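Local coordinates for protein endostatin (Mus musculus, PDB 1KOE) that inhibits angiogenesis as the C-terminal fragment of the collagen XVIII alpha1 chain and is a heparin-binding domain, at residues A[3-15]-A[94-108]. Residues are numbered along the deposited sequence; the frame is centred on the assembly and turned at random.
Sequences VLHLVALNTPLSG and IFSFDGRDVLRHPAW
Asn10 lays its amide almost flat on the carboxylate of Asp98, the two planes 11° apart. The side-chain oxygen of Asn10 also takes the backbone N-H of that same aspartate, with Asn10 OD1 3.0 Å from Asp98 N. Arg100 binds the main-chain carbonyl of Asn10: its NH2 lies 2.8 Å from Asn10 O, in the carbonyl plane and on a lone pair. A bend at chi3 (-72°) turns the guanidinium back so that NE and NH2 grip Asp98 side-on, one nitrogen to each carboxylate oxygen. The hydroxyl of Ser96 donates to Asp98 OD1 from the face opposite Arg100 NE, so the carboxylate of Asp98, third residue of the type I turn 96-99, is held between Ser96 OG and the Arg100 guanidinium. Trp108 CH2 sits over the centre of one guanidinium face, while the indole's edge meets Leu9 O, with CZ2 3.4 Å away. A water joins Trp108 NE1 to Leu9 O and Thr11 O, and Pro12 CD packs 3.7 Å from Trp108 CD1.

On the strand side of the bridge, Val7 holds CG1 anti to its backbone N, placing that methyl 3.6 Å from the Phe97 ring centroid in a CH-pi contact over the face. Leu9 CD2 reaches the edge of the same ring, which also packs on helix 19-33. Between these clusters the backbones meet in a single beta bridge, Ala8 with Ser96, through a nearly straight bond from Ala8 N to Phe95 O (3.0 Å, 169°) and a weak, bent return bond from Phe97 N to Ala8 O. The contact thus pins a long loop to the end of central strand 4-8 by a single beta bridge followed by a type I turn whose Asp98 N-H is bound by Asn10 OD1, in the C-type-lectin-like fold of endostatin.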
ATOM      1  N   VAL A   3     -13.913  -3.362  10.335  1.00 10.21           N
ATOM      2  CA  VAL A   3     -13.168  -2.432   9.494  1.00  9.99           C
ATOM      3  C   VAL A   3     -11.776  -3.025   9.298  1.00 11.74           C
ATOM      4  O   VAL A   3     -11.341  -3.851  10.092  1.00 13.00           O
ATOM      5  CB  VAL A   3     -12.980  -1.051  10.174  1.00 10.45           C
ATOM      6  CG1 VAL A   3     -14.314  -0.336  10.363  1.00 10.92           C
ATOM      7  CG2 VAL A   3     -12.248  -1.206  11.471  1.00  9.04           C
ATOM      8  N   LEU A   4     -11.086  -2.587   8.247  1.00 10.15           N
ATOM      9  CA  LEU A   4      -9.712  -2.995   7.964  1.00  9.08           C
ATOM     10  C   LEU A   4      -8.909  -1.707   7.861  1.00  8.62           C
ATOM     11  O   LEU A   4      -9.271  -0.798   7.095  1.00  9.84           O
ATOM     12  CB  LEU A   4      -9.611  -3.746   6.633  1.00 10.41           C
ATOM     13  CG  LEU A   4     -10.337  -5.085   6.524  1.00 12.91           C
ATOM     14  CD1 LEU A   4     -10.123  -5.648   5.118  1.00 13.77           C
ATOM     15  CD2 LEU A   4      -9.826  -6.052   7.586  1.00 10.92           C
ATOM     16  N   HIS A   5      -7.822  -1.617   8.616  1.00  6.26           N
ATOM     17  CA  HIS A   5      -6.982  -0.423   8.590  1.00  7.37           C
ATOM     18  C   HIS A   5      -5.908  -0.429   7.473  1.00  9.63           C
ATOM     19  O   HIS A   5      -5.237  -1.453   7.242  1.00  8.50           O
ATOM     20  CB  HIS A   5      -6.302  -0.208   9.941  1.00  6.13           C
ATOM     21  CG  HIS A   5      -7.260   0.053  11.066  1.00  9.30           C
ATOM     22  ND1 HIS A   5      -7.878  -0.957  11.766  1.00 10.67           N
ATOM     23  CD2 HIS A   5      -7.728   1.217  11.586  1.00 11.21           C
ATOM     24  CE1 HIS A   5      -8.691  -0.432  12.671  1.00 11.23           C
ATOM     25  NE2 HIS A   5      -8.615   0.878  12.584  1.00  9.19           N
ATOM     26  N   LEU A   6      -5.759   0.706   6.794  1.00  5.90           N
ATOM     27  CA  LEU A   6      -4.746   0.888   5.749  1.00  6.16           C
ATOM     28  C   LEU A   6      -3.834   1.970   6.342  1.00  8.08           C
ATOM     29  O   LEU A   6      -4.269   3.095   6.580  1.00  8.41           O
ATOM     30  CB  LEU A   6      -5.388   1.355   4.443  1.00  7.80           C
ATOM     31  CG  LEU A   6      -4.474   1.501   3.223  1.00  8.59           C
ATOM     32  CD1 LEU A   6      -3.938   0.165   2.779  1.00  8.94           C
ATOM     33  CD2 LEU A   6      -5.274   2.140   2.076  1.00 11.98           C
ATOM     34  N   VAL A   7      -2.571   1.630   6.590  1.00  7.00           N
ATOM     35  CA  VAL A   7      -1.638   2.510   7.276  1.00  6.28           C
ATOM     36  C   VAL A   7      -0.281   2.527   6.587  1.00  7.86           C
ATOM     37  O   VAL A   7       0.209   1.495   6.137  1.00  8.99           O
ATOM     38  CB  VAL A   7      -1.442   2.005   8.745  1.00  7.09           C
ATOM     39  CG1 VAL A   7      -0.615   2.990   9.552  1.00  9.37           C
ATOM     40  CG2 VAL A   7      -2.798   1.788   9.427  1.00 10.88           C
ATOM     41  N   ALA A   8       0.331   3.698   6.502  1.00  7.05           N
ATOM     42  CA  ALA A   8       1.631   3.807   5.852  1.00  8.14           C
ATOM     43  C   ALA A   8       2.828   3.533   6.782  1.00  8.47           C
ATOM     44  O   ALA A   8       2.782   3.825   7.999  1.00  8.37           O
ATOM     45  CB  ALA A   8       1.773   5.204   5.237  1.00  8.87           C
ATOM     46  N   LEU A   9       3.898   2.985   6.205  1.00  7.30           N
ATOM     47  CA  LEU A   9       5.133   2.794   6.956  1.00  8.01           C
ATOM     48  C   LEU A   9       5.661   4.191   7.342  1.00  7.11           C
ATOM     49  O   LEU A   9       5.419   5.180   6.637  1.00  9.42           O
ATOM     50  CB  LEU A   9       6.178   2.030   6.140  1.00  6.67           C
ATOM     51  CG  LEU A   9       5.900   0.532   5.946  1.00  9.61           C
ATOM     52  CD1 LEU A   9       7.039  -0.068   5.149  1.00  9.50           C
ATOM     53  CD2 LEU A   9       5.821  -0.189   7.308  1.00 11.47           C
ATOM     54  N   ASN A  10       6.421   4.261   8.425  1.00  6.40           N
ATOM     55  CA  ASN A  10       6.914   5.532   8.940  1.00  7.10           C
ATOM     56  C   ASN A  10       7.981   6.248   8.118  1.00  9.58           C
ATOM     57  O   ASN A  10       8.363   7.368   8.461  1.00 10.63           O
ATOM     58  CB  ASN A  10       7.358   5.377  10.398  1.00  7.91           C
ATOM     59  CG  ASN A  10       6.191   5.078  11.336  1.00  8.97           C
ATOM     60  OD1 ASN A  10       5.059   5.508  11.108  1.00 11.21           O
ATOM     61  ND2 ASN A  10       6.471   4.342  12.408  1.00 10.82           N
ATOM     62  N   THR A  11       8.520   5.580   7.102  1.00  7.40           N
ATOM     63  CA  THR A  11       9.491   6.223   6.219  1.00  9.45           C
ATOM     64  C   THR A  11       9.234   5.723   4.814  1.00  9.36           C
ATOM     65  O   THR A  11       8.615   4.676   4.626  1.00  8.96           O
ATOM     66  CB  THR A  11      10.967   5.836   6.518  1.00 13.02           C
ATOM     67  OG1 THR A  11      11.194   4.477   6.120  1.00 17.83           O
ATOM     68  CG2 THR A  11      11.308   6.002   7.988  1.00 15.46           C
ATOM     69  N   PRO A  12       9.603   6.537   3.801  1.00 12.03           N
ATOM     70  CA  PRO A  12       9.407   6.079   2.426  1.00 10.16           C
ATOM     71  C   PRO A  12      10.471   5.007   2.215  1.00  9.92           C
ATOM     72  O   PRO A  12      11.431   4.907   3.004  1.00 12.33           O
ATOM     73  CB  PRO A  12       9.715   7.332   1.602  1.00 12.46           C
ATOM     74  CG  PRO A  12      10.668   8.095   2.447  1.00 15.97           C
ATOM     75  CD  PRO A  12      10.075   7.929   3.835  1.00 16.15           C
ATOM     76  N   LEU A  13      10.299   4.199   1.174  1.00  9.68           N
ATOM     77  CA  LEU A  13      11.250   3.149   0.849  1.00  8.42           C
ATOM     78  C   LEU A  13      11.476   3.134  -0.645  1.00  7.98           C
ATOM     79  O   LEU A  13      10.587   3.487  -1.418  1.00  8.15           O
ATOM     80  CB  LEU A  13      10.686   1.787   1.258  1.00 11.10           C
ATOM     81  CG  LEU A  13      10.539   1.439   2.755  1.00 13.54           C
ATOM     82  CD1 LEU A  13      10.019   0.002   2.873  1.00 15.50           C
ATOM     83  CD2 LEU A  13      11.866   1.567   3.464  1.00 14.35           C
ATOM     84  N   SER A  14      12.681   2.766  -1.052  1.00  9.42           N
ATOM     85  CA  SER A  14      12.975   2.628  -2.477  1.00  9.11           C
ATOM     86  C   SER A  14      12.468   1.220  -2.843  1.00  9.32           C
ATOM     87  O   SER A  14      11.932   0.507  -1.993  1.00 10.06           O
ATOM     88  CB  SER A  14      14.487   2.704  -2.713  1.00 10.20           C
ATOM     89  OG  SER A  14      15.140   1.554  -2.196  1.00 10.67           O
ATOM     90  N   GLY A  15      12.675   0.804  -4.088  1.00  7.94           N
ATOM     91  CA  GLY A  15      12.245  -0.513  -4.504  1.00  8.69           C
ATOM     92  C   GLY A  15      13.051  -1.646  -3.874  1.00  9.35           C
ATOM     93  O   GLY A  15      12.630  -2.797  -3.940  1.00 11.59           O
ATOM     94  N   ILE A  94      -4.190   9.671   4.606  1.00  9.91           N
ATOM     95  CA  ILE A  94      -3.523   8.431   4.956  1.00 10.26           C
ATOM     96  C   ILE A  94      -2.446   8.780   5.961  1.00  9.79           C
ATOM     97  O   ILE A  94      -1.649   9.695   5.745  1.00 10.47           O
ATOM     98  CB  ILE A  94      -2.926   7.704   3.732  1.00 13.89           C
ATOM     99  CG1 ILE A  94      -4.072   7.275   2.796  1.00 16.94           C
ATOM    100  CG2 ILE A  94      -2.078   6.494   4.198  1.00 13.66           C
ATOM    101  CD1 ILE A  94      -3.639   6.514   1.582  1.00 20.65           C
ATOM    102  N   PHE A  95      -2.527   8.134   7.118  1.00 10.02           N
ATOM    103  CA  PHE A  95      -1.569   8.329   8.210  1.00 10.35           C
ATOM    104  C   PHE A  95      -0.578   7.161   8.325  1.00 10.13           C
ATOM    105  O   PHE A  95      -0.918   6.007   8.026  1.00  9.50           O
ATOM    106  CB  PHE A  95      -2.313   8.436   9.555  1.00  8.78           C
ATOM    107  CG  PHE A  95      -3.212   9.619   9.647  1.00 11.12           C
ATOM    108  CD1 PHE A  95      -2.721  10.838  10.076  1.00 16.49           C
ATOM    109  CD2 PHE A  95      -4.548   9.526   9.290  1.00 12.05           C
ATOM    110  CE1 PHE A  95      -3.554  11.962  10.140  1.00 16.99           C
ATOM    111  CE2 PHE A  95      -5.373  10.638   9.353  1.00 19.05           C
ATOM    112  CZ  PHE A  95      -4.869  11.857   9.778  1.00 13.69           C
ATOM    113  N   SER A  96       0.636   7.480   8.767  1.00  9.09           N
ATOM    114  CA  SER A  96       1.655   6.473   9.029  1.00  8.23           C
ATOM    115  C   SER A  96       1.320   5.902  10.425  1.00 10.53           C
ATOM    116  O   SER A  96       0.447   6.452  11.128  1.00  9.05           O
ATOM    117  CB  SER A  96       3.022   7.132   9.051  1.00  7.47           C
ATOM    118  OG  SER A  96       3.072   8.132  10.047  1.00 11.40           O
ATOM    119  N   PHE A  97       2.026   4.846  10.840  1.00  8.96           N
ATOM    120  CA  PHE A  97       1.778   4.216  12.144  1.00  8.36           C
ATOM    121  C   PHE A  97       1.962   5.198  13.293  1.00 10.56           C
ATOM    122  O   PHE A  97       1.192   5.173  14.266  1.00 10.48           O
ATOM    123  CB  PHE A  97       2.687   2.996  12.345  1.00  8.82           C
ATOM    124  CG  PHE A  97       2.256   1.797  11.557  1.00  7.88           C
ATOM    125  CD1 PHE A  97       1.168   1.024  11.982  1.00  7.40           C
ATOM    126  CD2 PHE A  97       2.907   1.455  10.370  1.00  9.14           C
ATOM    127  CE1 PHE A  97       0.724  -0.064  11.243  1.00  9.69           C
ATOM    128  CE2 PHE A  97       2.479   0.365   9.616  1.00  9.95           C
ATOM    129  CZ  PHE A  97       1.378  -0.401  10.051  1.00 10.14           C
ATOM    130  N   ASP A  98       2.958   6.074  13.186  1.00 10.70           N
ATOM    131  CA  ASP A  98       3.193   7.048  14.243  1.00 11.77           C
ATOM    132  C   ASP A  98       2.311   8.314  14.176  1.00 13.33           C
ATOM    133  O   ASP A  98       2.611   9.319  14.838  1.00 15.58           O
ATOM    134  CB  ASP A  98       4.692   7.389  14.376  1.00 10.84           C
ATOM    135  CG  ASP A  98       5.269   8.071  13.140  1.00 16.86           C
ATOM    136  OD1 ASP A  98       4.504   8.568  12.289  1.00 13.35           O
ATOM    137  OD2 ASP A  98       6.518   8.104  13.022  1.00 21.65           O
ATOM    138  N   GLY A  99       1.260   8.265  13.351  1.00  9.84           N
ATOM    139  CA  GLY A  99       0.298   9.343  13.273  1.00  9.11           C
ATOM    140  C   GLY A  99       0.506  10.545  12.392  1.00 11.25           C
ATOM    141  O   GLY A  99      -0.211  11.527  12.548  1.00 16.51           O
ATOM    142  N   ARG A 100       1.417  10.481  11.439  1.00 10.63           N
ATOM    143  CA  ARG A 100       1.648  11.609  10.546  1.00 10.06           C
ATOM    144  C   ARG A 100       0.894  11.488   9.222  1.00 11.45           C
ATOM    145  O   ARG A 100       0.787  10.389   8.654  1.00 10.90           O
ATOM    146  CB  ARG A 100       3.143  11.752  10.261  1.00 13.52           C
ATOM    147  CG  ARG A 100       3.963  12.236  11.452  1.00 13.17           C
ATOM    148  CD  ARG A 100       5.439  12.140  11.131  1.00 12.67           C
ATOM    149  NE  ARG A 100       5.858  10.749  11.106  1.00 14.67           N
ATOM    150  CZ  ARG A 100       6.873  10.265  10.400  1.00 17.38           C
ATOM    151  NH1 ARG A 100       7.604  11.061   9.640  1.00 17.60           N
ATOM    152  NH2 ARG A 100       7.154   8.975  10.453  1.00 20.61           N
ATOM    153  N   ASP A 101       0.335  12.606   8.756  1.00 10.87           N
ATOM    154  CA  ASP A 101      -0.375  12.620   7.478  1.00 11.26           C
ATOM    155  C   ASP A 101       0.726  12.641   6.403  1.00 13.62           C
ATOM    156  O   ASP A 101       1.487  13.618   6.274  1.00 12.96           O
ATOM    157  CB  ASP A 101      -1.265  13.862   7.377  1.00 12.93           C
ATOM    158  CG  ASP A 101      -2.040  13.940   6.057  1.00 15.24           C
ATOM    159  OD1 ASP A 101      -1.571  13.488   4.997  1.00 14.40           O
ATOM    160  OD2 ASP A 101      -3.132  14.508   6.065  1.00 19.77           O
ATOM    161  N   VAL A 102       0.794  11.563   5.632  1.00 10.94           N
ATOM    162  CA  VAL A 102       1.820  11.402   4.609  1.00 12.62           C
ATOM    163  C   VAL A 102       1.815  12.454   3.486  1.00 14.13           C
ATOM    164  O   VAL A 102       2.849  12.735   2.873  1.00 14.25           O
ATOM    165  CB  VAL A 102       1.769   9.965   4.026  1.00 16.76           C
ATOM    166  CG1 VAL A 102       0.546   9.773   3.153  1.00 14.71           C
ATOM    167  CG2 VAL A 102       3.012   9.673   3.262  1.00 35.08           C
ATOM    168  N   LEU A 103       0.659  13.049   3.221  1.00 15.56           N
ATOM    169  CA  LEU A 103       0.575  14.067   2.179  1.00 18.76           C
ATOM    170  C   LEU A 103       1.034  15.436   2.698  1.00 21.57           C
ATOM    171  O   LEU A 103       1.674  16.196   1.970  1.00 23.34           O
ATOM    172  CB  LEU A 103      -0.848  14.172   1.616  1.00 20.08           C
ATOM    173  CG  LEU A 103      -0.926  14.494   0.120  1.00 28.99           C
ATOM    174  CD1 LEU A 103      -0.500  13.276  -0.667  1.00 32.72           C
ATOM    175  CD2 LEU A 103      -2.333  14.884  -0.260  1.00 34.23           C
ATOM    176  N   ARG A 104       0.792  15.709   3.977  1.00 20.15           N
ATOM    177  CA  ARG A 104       1.150  17.008   4.535  1.00 21.02           C
ATOM    178  C   ARG A 104       2.512  17.076   5.198  1.00 22.41           C
ATOM    179  O   ARG A 104       3.000  18.158   5.505  1.00 24.72           O
ATOM    180  CB  ARG A 104       0.072  17.467   5.522  1.00 22.27           C
ATOM    181  CG  ARG A 104      -1.302  17.690   4.890  1.00 22.44           C
ATOM    182  N   HIS A 105       3.137  15.924   5.403  1.00 20.26           N
ATOM    183  CA  HIS A 105       4.425  15.878   6.069  1.00 19.34           C
ATOM    184  C   HIS A 105       5.629  15.780   5.122  1.00 17.20           C
ATOM    185  O   HIS A 105       5.700  14.887   4.290  1.00 17.26           O
ATOM    186  CB  HIS A 105       4.417  14.720   7.057  1.00 18.34           C
ATOM    187  CG  HIS A 105       5.415  14.873   8.143  1.00 23.21           C
ATOM    188  ND1 HIS A 105       6.756  14.607   7.966  1.00 27.01           N
ATOM    189  CD2 HIS A 105       5.277  15.309   9.419  1.00 24.92           C
ATOM    190  CE1 HIS A 105       7.407  14.876   9.084  1.00 28.51           C
ATOM    191  NE2 HIS A 105       6.531  15.303   9.982  1.00 29.24           N
ATOM    192  N   PRO A 106       6.651  16.619   5.324  1.00 17.89           N
ATOM    193  CA  PRO A 106       7.839  16.602   4.457  1.00 16.49           C
ATOM    194  C   PRO A 106       8.734  15.353   4.476  1.00 18.47           C
ATOM    195  O   PRO A 106       9.605  15.211   3.609  1.00 19.70           O
ATOM    196  CB  PRO A 106       8.596  17.861   4.889  1.00 20.92           C
ATOM    197  CG  PRO A 106       8.260  17.962   6.361  1.00 19.91           C
ATOM    198  CD  PRO A 106       6.770  17.655   6.369  1.00 20.85           C
ATOM    199  N   ALA A 107       8.499  14.441   5.427  1.00 15.25           N
ATOM    200  CA  ALA A 107       9.302  13.218   5.537  1.00 13.10           C
ATOM    201  C   ALA A 107       9.118  12.316   4.320  1.00 12.10           C
ATOM    202  O   ALA A 107       9.913  11.409   4.087  1.00 16.31           O
ATOM    203  CB  ALA A 107       8.977  12.464   6.819  1.00 14.32           C
ATOM    204  N   TRP A 108       8.040  12.542   3.579  1.00 11.10           N
ATOM    205  CA  TRP A 108       7.768  11.806   2.339  1.00 12.47           C
ATOM    206  C   TRP A 108       7.815  12.869   1.228  1.00 14.31           C
ATOM    207  O   TRP A 108       6.802  13.496   0.906  1.00 16.32           O
ATOM    208  CB  TRP A 108       6.386  11.150   2.379  1.00 11.95           C
ATOM    209  CG  TRP A 108       6.264  10.034   3.384  1.00 11.69           C
ATOM    210  CD1 TRP A 108       6.489   8.704   3.163  1.00 12.75           C
ATOM    211  CD2 TRP A 108       5.863  10.152   4.761  1.00 11.65           C
ATOM    212  NE1 TRP A 108       6.254   7.992   4.317  1.00 15.29           N
ATOM    213  CE2 TRP A 108       5.872   8.850   5.310  1.00 11.33           C
ATOM    214  CE3 TRP A 108       5.495  11.228   5.577  1.00 11.70           C
ATOM    215  CZ2 TRP A 108       5.531   8.595   6.636  1.00 10.78           C
ATOM    216  CZ3 TRP A 108       5.153  10.978   6.902  1.00 13.94           C
ATOM    217  CH2 TRP A 108       5.175   9.666   7.416  1.00 14.46           C
TER
HETATM  218  O   HOH W   1      -3.681   5.446   7.872  1.00  7.88           O
HETATM  219  O   HOH W   2       6.009   4.997   3.807  1.00  8.09           O
HETATM  220  O   HOH W   3       9.912   9.856   8.734  1.00 41.29           O